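Local coordinates for protein NADPH Quinone Oxidoreductase (Streptococcus mutans, PDB 4F8Y) that probably catalyses the FAD-dependent reduction of quinones such as menadione by NADPH, working as a dimer of flavodoxin-like subunits, at residues 5-10 against 18-23; 13-18 against 176-181; 103-108 against 115-120. All blocks are in the same frame, centred on the assembly; numbering follows the deposited sequence.

Interaction 1 of 3, residues 5-10 against 18-23; sequences IVYTHP and EILKQV. With FAD (flavin-adenine dinucleotide), chain E.
L20 sets its CD2 methyl over one face of the Y7 ring, 3.7 Å from the ring centroid and 12° off the ring normal, a CH-pi contact placed almost exactly over the centre. The two side chains cross at about a right angle, and L20 CB comes down beside Y7 CD1 near the rim. With CG of L20 anti to the backbone N (chi1 174°), the branch point is carried toward the strand; CD2 then takes the ring, while CD1 meets I5 CG2 at 3.6 Å. The opposite face of Y7 lies under the backbone N of H9, offset toward the rim. One turn further along the helix, V23 slides past I5 in the opposing sense, its CG1 3.9 Å from I5 CD1. I5, Y7, L20 and V23 thus form an apolar seam between strand 2-7 and helix 15-26, the first two elements of a right-handed beta-alpha-beta unit of the flavodoxin-like fold; the short axes run nearly antiparallel (168°) and approach to 10.3 Å. I80 on strand 76-82 and V33 on strand 32-37 also touch I5. Past the strand end the chain turns to the cofactor. There H9 NE2 donates to FAD O2P at 2.6 Å, with the oxygen in the plane of the imidazole at its edge, and H9 ND1 is hydrogen-bonded to N11 N, so both ring nitrogens are held and the rotation of the ring is fixed.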
# COMPACT_ATOMS: atom_id res chain seq x y z
N ILE A 5 -18.51 -4.69 -2.76
CA ILE A 5 -17.30 -5.49 -2.95
C ILE A 5 -16.29 -4.61 -3.67
O ILE A 5 -16.55 -4.18 -4.80
CB ILE A 5 -17.55 -6.75 -3.82
CG1 ILE A 5 -18.66 -7.64 -3.24
CG2 ILE A 5 -16.26 -7.56 -3.99
CD1 ILE A 5 -19.38 -8.48 -4.28
N VAL A 6 -15.16 -4.32 -3.04
CA VAL A 6 -14.06 -3.66 -3.73
C VAL A 6 -13.05 -4.72 -4.18
O VAL A 6 -12.42 -5.38 -3.35
CB VAL A 6 -13.38 -2.58 -2.85
CG1 VAL A 6 -12.35 -1.82 -3.65
CG2 VAL A 6 -14.42 -1.63 -2.29
N TYR A 7 -12.91 -4.88 -5.49
CA TYR A 7 -12.13 -5.97 -6.08
C TYR A 7 -10.89 -5.45 -6.82
O TYR A 7 -10.95 -4.48 -7.60
CB TYR A 7 -13.03 -6.81 -7.00
CG TYR A 7 -12.30 -7.67 -8.02
CD1 TYR A 7 -11.84 -8.93 -7.68
CD2 TYR A 7 -12.10 -7.22 -9.32
CE1 TYR A 7 -11.18 -9.73 -8.61
CE2 TYR A 7 -11.44 -8.00 -10.25
CZ TYR A 7 -10.98 -9.26 -9.89
OH TYR A 7 -10.32 -10.03 -10.82
N THR A 8 -9.76 -6.10 -6.57
CA THR A 8 -8.47 -5.61 -7.04
C THR A 8 -7.65 -6.73 -7.67
O THR A 8 -7.03 -7.52 -6.96
CB THR A 8 -7.66 -4.98 -5.87
OG1 THR A 8 -8.43 -3.94 -5.24
CG2 THR A 8 -6.34 -4.40 -6.36
N HIS A 9 -7.66 -6.79 -8.99
CA HIS A 9 -6.74 -7.66 -9.71
C HIS A 9 -6.72 -7.29 -11.18
O HIS A 9 -7.77 -7.06 -11.77
CB HIS A 9 -7.10 -9.13 -9.54
CG HIS A 9 -5.93 -10.05 -9.72
ND1 HIS A 9 -5.35 -10.27 -10.95
CD2 HIS A 9 -5.21 -10.76 -8.82
CE1 HIS A 9 -4.33 -11.10 -10.80
NE2 HIS A 9 -4.23 -11.41 -9.52
N PRO A 10 -5.53 -7.22 -11.78
CA PRO A 10 -5.44 -6.78 -13.17
C PRO A 10 -5.91 -7.85 -14.16
O PRO A 10 -6.17 -7.52 -15.32
CB PRO A 10 -3.95 -6.49 -13.35
CG PRO A 10 -3.29 -7.36 -12.33
CD PRO A 10 -4.20 -7.27 -11.15
N GLU A 18 -11.97 -15.42 -9.66
CA GLU A 18 -12.82 -16.55 -9.29
C GLU A 18 -13.40 -16.39 -7.88
O GLU A 18 -14.54 -16.77 -7.62
CB GLU A 18 -12.04 -17.87 -9.41
CG GLU A 18 -12.86 -19.10 -9.09
CD GLU A 18 -14.05 -19.27 -10.01
OE1 GLU A 18 -13.93 -18.91 -11.20
OE2 GLU A 18 -15.10 -19.78 -9.55
N ILE A 19 -12.60 -15.81 -6.98
CA ILE A 19 -13.08 -15.48 -5.64
C ILE A 19 -14.20 -14.46 -5.69
O ILE A 19 -15.22 -14.61 -5.00
CB ILE A 19 -11.95 -14.93 -4.77
CG1 ILE A 19 -10.91 -16.01 -4.49
CG2 ILE A 19 -12.50 -14.35 -3.48
CD1 ILE A 19 -9.62 -15.47 -3.91
N LEU A 20 -14.03 -13.42 -6.51
CA LEU A 20 -15.07 -12.41 -6.74
C LEU A 20 -16.35 -13.07 -7.20
O LEU A 20 -17.43 -12.78 -6.68
CB LEU A 20 -14.62 -11.42 -7.81
CG LEU A 20 -15.67 -10.40 -8.24
CD1 LEU A 20 -16.08 -9.51 -7.05
CD2 LEU A 20 -15.17 -9.56 -9.43
N LYS A 21 -16.23 -13.95 -8.19
CA LYS A 21 -17.37 -14.67 -8.74
C LYS A 21 -18.09 -15.49 -7.65
O LYS A 21 -19.32 -15.49 -7.59
CB LYS A 21 -16.89 -15.56 -9.90
CG LYS A 21 -17.93 -15.88 -10.95
CD LYS A 21 -18.94 -16.89 -10.44
N GLN A 22 -17.33 -16.17 -6.80
CA GLN A 22 -17.88 -16.93 -5.68
C GLN A 22 -18.66 -16.05 -4.70
O GLN A 22 -19.70 -16.45 -4.18
CB GLN A 22 -16.76 -17.65 -4.93
CG GLN A 22 -16.00 -18.65 -5.77
CD GLN A 22 -16.89 -19.77 -6.24
OE1 GLN A 22 -17.65 -20.35 -5.47
NE2 GLN A 22 -16.79 -20.08 -7.53
N VAL A 23 -18.14 -14.85 -4.44
CA VAL A 23 -18.79 -13.91 -3.53
C VAL A 23 -20.08 -13.35 -4.14
O VAL A 23 -21.16 -13.41 -3.53
CB VAL A 23 -17.84 -12.76 -3.13
CG1 VAL A 23 -18.59 -11.72 -2.29
CG2 VAL A 23 -16.63 -13.31 -2.39
PA FAD E . -3.23 -16.50 -10.33
O1A FAD E . -1.69 -16.39 -10.91
O2A FAD E . -4.14 -15.78 -11.21
O5B FAD E . -3.67 -18.07 -10.21
C5B FAD E . -3.03 -18.87 -9.25
C4B FAD E . -3.35 -20.35 -9.39
O4B FAD E . -4.76 -20.73 -9.24
C3B FAD E . -2.98 -20.99 -10.79
O3B FAD E . -2.19 -22.15 -10.82
C2B FAD E . -4.31 -21.00 -11.52
O2B FAD E . -4.38 -21.69 -12.74
C1B FAD E . -5.19 -21.38 -10.40
N9A FAD E . -6.62 -21.19 -10.62
C8A FAD E . -7.22 -20.22 -11.32
N7A FAD E . -8.59 -20.42 -11.24
C5A FAD E . -8.81 -21.53 -10.46
C6A FAD E . -9.96 -22.17 -10.06
N6A FAD E . -11.25 -21.66 -10.47
N1A FAD E . -9.88 -23.26 -9.29
C2A FAD E . -8.68 -23.75 -8.90
N3A FAD E . -7.54 -23.12 -9.30
C4A FAD E . -7.61 -22.02 -10.07
N1 FAD E . 2.88 -13.40 -2.01
C2 FAD E . 3.68 -13.65 -0.72
O2 FAD E . 3.13 -14.56 0.17
N3 FAD E . 4.12 -12.31 -0.07
C4 FAD E . 4.62 -11.08 -0.94
O4 FAD E . 4.55 -9.87 -0.28
C4X FAD E . 3.98 -11.02 -2.35
N5 FAD E . 4.29 -9.94 -3.28
C5X FAD E . 3.88 -10.00 -4.67
C6 FAD E . 4.14 -8.86 -5.47
C7 FAD E . 3.77 -8.87 -6.79
C7M FAD E . 4.03 -7.64 -7.65
C8 FAD E . 3.16 -9.96 -7.31
C8M FAD E . 2.74 -9.97 -8.78
C9 FAD E . 2.92 -11.06 -6.53
C9A FAD E . 3.30 -11.06 -5.17
N10 FAD E . 3.02 -12.23 -4.38
C10 FAD E . 3.35 -12.30 -2.95
C1' FAD E . 2.22 -13.31 -4.92
C2' FAD E . 0.70 -13.12 -4.90
O2' FAD E . 0.13 -12.84 -3.64
C3' FAD E . -0.02 -14.21 -5.67
O3' FAD E . 0.41 -14.33 -6.99
C4' FAD E . -1.52 -14.03 -5.57
O4' FAD E . -1.98 -13.77 -4.28
C5' FAD E . -2.30 -15.16 -6.21
O5' FAD E . -3.58 -14.76 -6.58
P FAD E . -3.79 -14.53 -8.19
O1P FAD E . -5.38 -14.21 -8.46
O2P FAD E . -2.93 -13.44 -8.66
O3P FAD E . -3.24 -15.97 -8.77

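Interaction 2 of 3, residues 13-18 against 176-181; sequences TSFNAE and KLLHKV. With FAD (flavin-adenine dinucleotide), chain E.
L178 wedges its branched end between F15 and E18 of the facing helix. Its CD1 lies 3.5 Å from E18 CG, the two side chains crossing at about a right angle, and its CG lies 3.9 Å from F15 CE1 as the ring and the leucine slide past each other in opposite directions. F15 reaches this place because CG stands anti to its backbone N (chi1 -173°), which carries the far end of the ring to L178 while CD1 stays 3.6 Å from FAD C4A; the adenine atom N7A sits in the plane of the ring, at its edge. L178 CD1 touches the same base, 3.8 Å from FAD N1A. This close-set patch contrasts with the outer side of helix 171-186, where K176, H179 and K180 are exposed. E18 belongs to both settings, its CG packed while its carboxylate OE2 accepts from Q22 NE2. Polar contacts gather instead at the helix start. S14 OG caps it by accepting from A17 N, and FAD O1P is gripped twice by N16, from N at 2.8 Å and from ND2 at 2.9 Å, while F15 N donates to FAD O2A at 3.2 Å. Backbone N-H groups directed to a diphosphate, which the helix N-terminus would probably stabilise, form the diphosphate-binding part of the FAD site, and F15 and L178 border the adenine, in this flavodoxin-like fold.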
# COMPACT_ATOMS: atom_id res chain seq x y z
N THR A 13 -9.05 -13.23 -15.61
CA THR A 13 -9.06 -14.69 -15.48
C THR A 13 -8.19 -15.20 -14.31
O THR A 13 -7.81 -16.37 -14.26
CB THR A 13 -8.71 -15.39 -16.83
OG1 THR A 13 -7.39 -15.06 -17.26
CG2 THR A 13 -9.69 -14.96 -17.91
N SER A 14 -7.91 -14.31 -13.36
CA SER A 14 -7.12 -14.65 -12.18
C SER A 14 -7.92 -15.47 -11.18
O SER A 14 -9.15 -15.55 -11.26
CB SER A 14 -6.60 -13.38 -11.50
OG SER A 14 -7.68 -12.58 -11.04
N PHE A 15 -7.21 -16.10 -10.24
CA PHE A 15 -7.86 -16.79 -9.14
C PHE A 15 -8.72 -15.80 -8.36
O PHE A 15 -9.85 -16.11 -7.99
CB PHE A 15 -6.82 -17.45 -8.23
CG PHE A 15 -7.42 -18.32 -7.16
CD1 PHE A 15 -8.07 -19.49 -7.48
CD2 PHE A 15 -7.31 -17.96 -5.82
CE1 PHE A 15 -8.61 -20.29 -6.50
CE2 PHE A 15 -7.85 -18.76 -4.83
CZ PHE A 15 -8.50 -19.92 -5.18
N ASN A 16 -8.18 -14.60 -8.14
CA ASN A 16 -8.92 -13.54 -7.44
C ASN A 16 -10.25 -13.25 -8.11
O ASN A 16 -11.25 -13.03 -7.43
CB ASN A 16 -8.09 -12.26 -7.32
CG ASN A 16 -7.29 -12.22 -6.04
OD1 ASN A 16 -7.63 -11.50 -5.11
ND2 ASN A 16 -6.23 -13.00 -5.98
N ALA A 17 -10.25 -13.24 -9.44
CA ALA A 17 -11.49 -13.09 -10.21
C ALA A 17 -12.49 -14.21 -9.90
O ALA A 17 -13.70 -13.99 -9.90
CB ALA A 17 -11.18 -13.05 -11.70
N GLU A 18 -11.97 -15.42 -9.66
CA GLU A 18 -12.82 -16.55 -9.29
C GLU A 18 -13.40 -16.39 -7.88
O GLU A 18 -14.54 -16.77 -7.62
CB GLU A 18 -12.04 -17.87 -9.41
CG GLU A 18 -12.86 -19.10 -9.09
CD GLU A 18 -14.05 -19.27 -10.01
OE1 GLU A 18 -13.93 -18.91 -11.20
OE2 GLU A 18 -15.10 -19.78 -9.55
N LYS A 176 -11.22 -26.28 -2.92
CA LYS A 176 -11.63 -26.32 -1.52
C LYS A 176 -11.66 -24.93 -0.86
O LYS A 176 -12.62 -24.59 -0.18
CB LYS A 176 -10.74 -27.28 -0.71
CG LYS A 176 -11.13 -28.75 -0.82
CD LYS A 176 -10.31 -29.61 0.12
CE LYS A 176 -10.86 -31.03 0.23
NZ LYS A 176 -11.12 -31.68 -1.10
N LEU A 177 -10.62 -24.12 -1.07
CA LEU A 177 -10.63 -22.73 -0.62
C LEU A 177 -11.83 -21.94 -1.17
O LEU A 177 -12.44 -21.15 -0.45
CB LEU A 177 -9.31 -22.03 -0.98
CG LEU A 177 -8.08 -22.50 -0.23
CD1 LEU A 177 -6.86 -21.70 -0.65
CD2 LEU A 177 -8.31 -22.38 1.27
N LEU A 178 -12.16 -22.17 -2.44
CA LEU A 178 -13.31 -21.51 -3.06
C LEU A 178 -14.61 -21.91 -2.36
O LEU A 178 -15.50 -21.08 -2.18
CB LEU A 178 -13.39 -21.83 -4.56
CG LEU A 178 -12.30 -21.20 -5.43
CD1 LEU A 178 -12.33 -21.78 -6.84
CD2 LEU A 178 -12.43 -19.69 -5.45
N HIS A 179 -14.71 -23.17 -1.95
CA HIS A 179 -15.87 -23.64 -1.19
C HIS A 179 -16.00 -22.93 0.15
O HIS A 179 -17.10 -22.58 0.58
CB HIS A 179 -15.80 -25.16 -0.97
CG HIS A 179 -15.68 -25.95 -2.23
ND1 HIS A 179 -15.91 -25.41 -3.48
CD2 HIS A 179 -15.37 -27.26 -2.44
CE1 HIS A 179 -15.75 -26.35 -4.40
NE2 HIS A 179 -15.42 -27.47 -3.80
N LYS A 180 -14.86 -22.72 0.82
CA LYS A 180 -14.81 -21.99 2.08
C LYS A 180 -15.29 -20.52 1.92
O LYS A 180 -16.07 -20.02 2.74
CB LYS A 180 -13.41 -22.05 2.70
CG LYS A 180 -13.34 -21.53 4.15
CD LYS A 180 -11.93 -21.68 4.77
CE LYS A 180 -10.97 -20.60 4.31
NZ LYS A 180 -9.72 -20.52 5.14
N VAL A 181 -14.83 -19.84 0.87
CA VAL A 181 -15.32 -18.49 0.53
C VAL A 181 -16.83 -18.49 0.29
O VAL A 181 -17.57 -17.67 0.85
CB VAL A 181 -14.60 -17.90 -0.72
CG1 VAL A 181 -15.39 -16.73 -1.29
CG2 VAL A 181 -13.19 -17.45 -0.38
PA FAD E . -3.23 -16.50 -10.33
O1A FAD E . -1.69 -16.39 -10.91
O2A FAD E . -4.14 -15.78 -11.21
O5B FAD E . -3.67 -18.07 -10.21
C5B FAD E . -3.03 -18.87 -9.25
C4B FAD E . -3.35 -20.35 -9.39
O4B FAD E . -4.76 -20.73 -9.24
C3B FAD E . -2.98 -20.99 -10.79
O3B FAD E . -2.19 -22.15 -10.82
C2B FAD E . -4.31 -21.00 -11.52
O2B FAD E . -4.38 -21.69 -12.74
C1B FAD E . -5.19 -21.38 -10.40
N9A FAD E . -6.62 -21.19 -10.62
C8A FAD E . -7.22 -20.22 -11.32
N7A FAD E . -8.59 -20.42 -11.24
C5A FAD E . -8.81 -21.53 -10.46
C6A FAD E . -9.96 -22.17 -10.06
N6A FAD E . -11.25 -21.66 -10.47
N1A FAD E . -9.88 -23.26 -9.29
C2A FAD E . -8.68 -23.75 -8.90
N3A FAD E . -7.54 -23.12 -9.30
C4A FAD E . -7.61 -22.02 -10.07
N1 FAD E . 2.88 -13.40 -2.01
C2 FAD E . 3.68 -13.65 -0.72
O2 FAD E . 3.13 -14.56 0.17
N3 FAD E . 4.12 -12.31 -0.07
C4 FAD E . 4.62 -11.08 -0.94
O4 FAD E . 4.55 -9.87 -0.28
C4X FAD E . 3.98 -11.02 -2.35
N5 FAD E . 4.29 -9.94 -3.28
C5X FAD E . 3.88 -10.00 -4.67
C6 FAD E . 4.14 -8.86 -5.47
C7 FAD E . 3.77 -8.87 -6.79
C7M FAD E . 4.03 -7.64 -7.65
C8 FAD E . 3.16 -9.96 -7.31
C8M FAD E . 2.74 -9.97 -8.78
C9 FAD E . 2.92 -11.06 -6.53
C9A FAD E . 3.30 -11.06 -5.17
N10 FAD E . 3.02 -12.23 -4.38
C10 FAD E . 3.35 -12.30 -2.95
C1' FAD E . 2.22 -13.31 -4.92
C2' FAD E . 0.70 -13.12 -4.90
O2' FAD E . 0.13 -12.84 -3.64
C3' FAD E . -0.02 -14.21 -5.67
O3' FAD E . 0.41 -14.33 -6.99
C4' FAD E . -1.52 -14.03 -5.57
O4' FAD E . -1.98 -13.77 -4.28
C5' FAD E . -2.30 -15.16 -6.21
O5' FAD E . -3.58 -14.76 -6.58
P FAD E . -3.79 -14.53 -8.19
O1P FAD E . -5.38 -14.21 -8.46
O2P FAD E . -2.93 -13.44 -8.66
O3P FAD E . -3.24 -15.97 -8.77

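Interaction 3 of 3, residues 103-108 against 115-120; sequences DFAYSY and GHLQGK. With VK3 (menadione), chain F.
G115 faces Y106 as an antiparallel non-hydrogen-bonded pair, the CA atoms 4.4 Å apart, which registers strand 106-108 against strand 113-115 in a small hairpin. Next, H116 makes the polar links to the other segment. Its N donates to A105 O at 3.0 Å with an N-H...O angle of 162°, although the donor stands above the carbonyl plane, 44° out of it. Its imidazole lies across the backbone, Y106 C standing 3.9 Å above the ring plane, over its centre. This places NE2 at S107 OG, 2.6 Å away, in a hydrogen bond for which either group may be the donor. The serine hydroxyl is brought there by chi1 69°, which sets OG between the backbone N and the carbonyl carbon. L117 then turns the contact from polar to apolar: its CD1 meets A105 CB at 3.9 Å, and CD2 approaches the F104 ring obliquely, with CE2 the nearest ring atom. From L117 to K120 the chain makes a type II turn, with G119 at its third position, and leaves the contact. In the first segment Y106 and Y108 reach the menadione, Y108 OH lying 3.0 Å from VK3 C8K, and the Y106 ring also meets W85 of the second subunit nearly perpendicularly. F104, just before the hairpin, and L117, just after it, pack on helix 65-73: F104 on R68, V71 and T72, L117 on V71. L117 also touches I155 of strand 155-163, and the chain runs on into the next strand of the central parallel sheet, K120 backbone-bonded to S156.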
# COMPACT_ATOMS: atom_id res chain seq x y z
N ASP A 103 -12.40 14.27 7.11
CA ASP A 103 -13.70 14.91 6.90
C ASP A 103 -14.65 14.07 6.07
O ASP A 103 -15.75 14.50 5.73
CB ASP A 103 -13.53 16.30 6.31
CG ASP A 103 -12.93 17.24 7.30
OD1 ASP A 103 -13.24 17.09 8.50
OD2 ASP A 103 -12.15 18.13 6.88
N PHE A 104 -14.23 12.86 5.74
CA PHE A 104 -15.14 11.88 5.19
C PHE A 104 -15.10 10.58 5.99
O PHE A 104 -16.09 10.19 6.62
CB PHE A 104 -14.87 11.60 3.71
CG PHE A 104 -15.76 10.52 3.14
CD1 PHE A 104 -17.10 10.79 2.86
CD2 PHE A 104 -15.28 9.24 2.94
CE1 PHE A 104 -17.93 9.80 2.36
CE2 PHE A 104 -16.11 8.25 2.44
CZ PHE A 104 -17.43 8.53 2.15
N ALA A 105 -13.94 9.94 5.99
CA ALA A 105 -13.78 8.63 6.62
C ALA A 105 -13.48 8.75 8.11
O ALA A 105 -13.82 7.87 8.89
CB ALA A 105 -12.70 7.84 5.93
N TYR A 106 -12.84 9.86 8.48
CA TYR A 106 -12.43 10.08 9.86
C TYR A 106 -12.24 11.58 10.09
O TYR A 106 -12.33 12.39 9.17
CB TYR A 106 -11.10 9.37 10.12
CG TYR A 106 -9.95 10.00 9.37
CD1 TYR A 106 -9.71 9.69 8.03
CD2 TYR A 106 -9.12 10.93 9.99
CE1 TYR A 106 -8.67 10.28 7.34
CE2 TYR A 106 -8.08 11.53 9.30
CZ TYR A 106 -7.86 11.20 7.98
OH TYR A 106 -6.82 11.79 7.29
N SER A 107 -12.00 11.96 11.34
CA SER A 107 -11.62 13.32 11.68
C SER A 107 -10.87 13.30 13.00
O SER A 107 -10.62 12.23 13.57
CB SER A 107 -12.84 14.25 11.75
OG SER A 107 -13.68 13.95 12.85
N TYR A 108 -10.51 14.46 13.51
CA TYR A 108 -9.62 14.48 14.64
C TYR A 108 -10.30 14.72 15.99
O TYR A 108 -10.94 15.76 16.21
CB TYR A 108 -8.47 15.45 14.37
CG TYR A 108 -7.84 15.24 13.01
CD1 TYR A 108 -8.36 15.85 11.87
CD2 TYR A 108 -6.72 14.41 12.86
CE1 TYR A 108 -7.78 15.65 10.61
CE2 TYR A 108 -6.14 14.20 11.60
CZ TYR A 108 -6.67 14.83 10.49
OH TYR A 108 -6.10 14.62 9.25
N GLY A 115 -13.59 7.95 14.05
CA GLY A 115 -14.10 7.33 12.84
C GLY A 115 -15.48 7.86 12.45
O GLY A 115 -16.33 8.08 13.32
N HIS A 116 -15.71 8.04 11.15
CA HIS A 116 -16.99 8.54 10.64
C HIS A 116 -17.80 7.50 9.86
O HIS A 116 -18.89 7.80 9.36
CB HIS A 116 -16.78 9.76 9.74
CG HIS A 116 -16.38 11.00 10.48
ND1 HIS A 116 -16.50 12.26 9.94
CD2 HIS A 116 -15.88 11.17 11.73
CE1 HIS A 116 -16.06 13.16 10.81
NE2 HIS A 116 -15.69 12.52 11.90
N LEU A 117 -17.27 6.28 9.76
CA LEU A 117 -17.91 5.23 8.98
C LEU A 117 -18.56 4.18 9.88
O LEU A 117 -18.61 3.00 9.54
CB LEU A 117 -16.90 4.59 8.03
CG LEU A 117 -16.27 5.58 7.04
CD1 LEU A 117 -15.28 4.89 6.11
CD2 LEU A 117 -17.36 6.30 6.24
N GLN A 118 -19.05 4.63 11.02
CA GLN A 118 -19.82 3.79 11.95
C GLN A 118 -21.05 3.19 11.27
O GLN A 118 -21.62 3.78 10.35
CB GLN A 118 -20.25 4.61 13.17
CG GLN A 118 -20.90 5.95 12.83
CD GLN A 118 -19.88 7.07 12.62
OE1 GLN A 118 -18.70 6.92 12.94
NE2 GLN A 118 -20.34 8.20 12.10
N GLY A 119 -21.46 2.01 11.72
CA GLY A 119 -22.61 1.33 11.15
C GLY A 119 -22.21 0.40 10.02
O GLY A 119 -23.06 -0.26 9.42
N LYS A 120 -20.92 0.35 9.73
CA LYS A 120 -20.41 -0.51 8.68
C LYS A 120 -19.53 -1.62 9.23
O LYS A 120 -18.90 -1.47 10.28
CB LYS A 120 -19.64 0.30 7.63
CG LYS A 120 -20.50 1.34 6.93
CD LYS A 120 -19.72 2.12 5.90
CE LYS A 120 -20.24 3.55 5.80
NZ LYS A 120 -21.68 3.60 5.42
C1K VK3 F . -4.98 9.15 8.93
O1K VK3 F . -5.75 9.28 7.78
C2K VK3 F . -4.87 7.81 9.55
C3K VK3 F . -4.14 7.66 10.70
C4K VK3 F . -3.50 8.79 11.29
O4K VK3 F . -2.77 8.63 12.48
C5K VK3 F . -3.60 10.08 10.69
C6K VK3 F . -2.96 11.21 11.26
C7K VK3 F . -3.06 12.44 10.68
C8K VK3 F . -3.85 12.60 9.43
C9K VK3 F . -4.48 11.52 8.88
C10 VK3 F . -4.37 10.24 9.48
C11 VK3 F . -4.06 6.28 11.33

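Overall arrangement
From the N terminus, strand 2-7 leads into interaction 1, which closes a short loop onto helix 15-26. Interaction 2 opens within that loop, so the two cross along the chain; its second segment comes only at residues 176-181, pulling helix 171-186 against helix 15-26. They share E18, touch through Y7 with A17 and H9 with N16, and both reach FAD, with centres 9 Å apart. The long loop closed by interaction 2 encloses interaction 3, a local hairpin closure that follows interaction 1 in series. Interaction 3 lies on the opposite side of the chain's centre, its centre about 25 Å from that of interaction 1 and 31 Å from that of interaction 2, beside menadione.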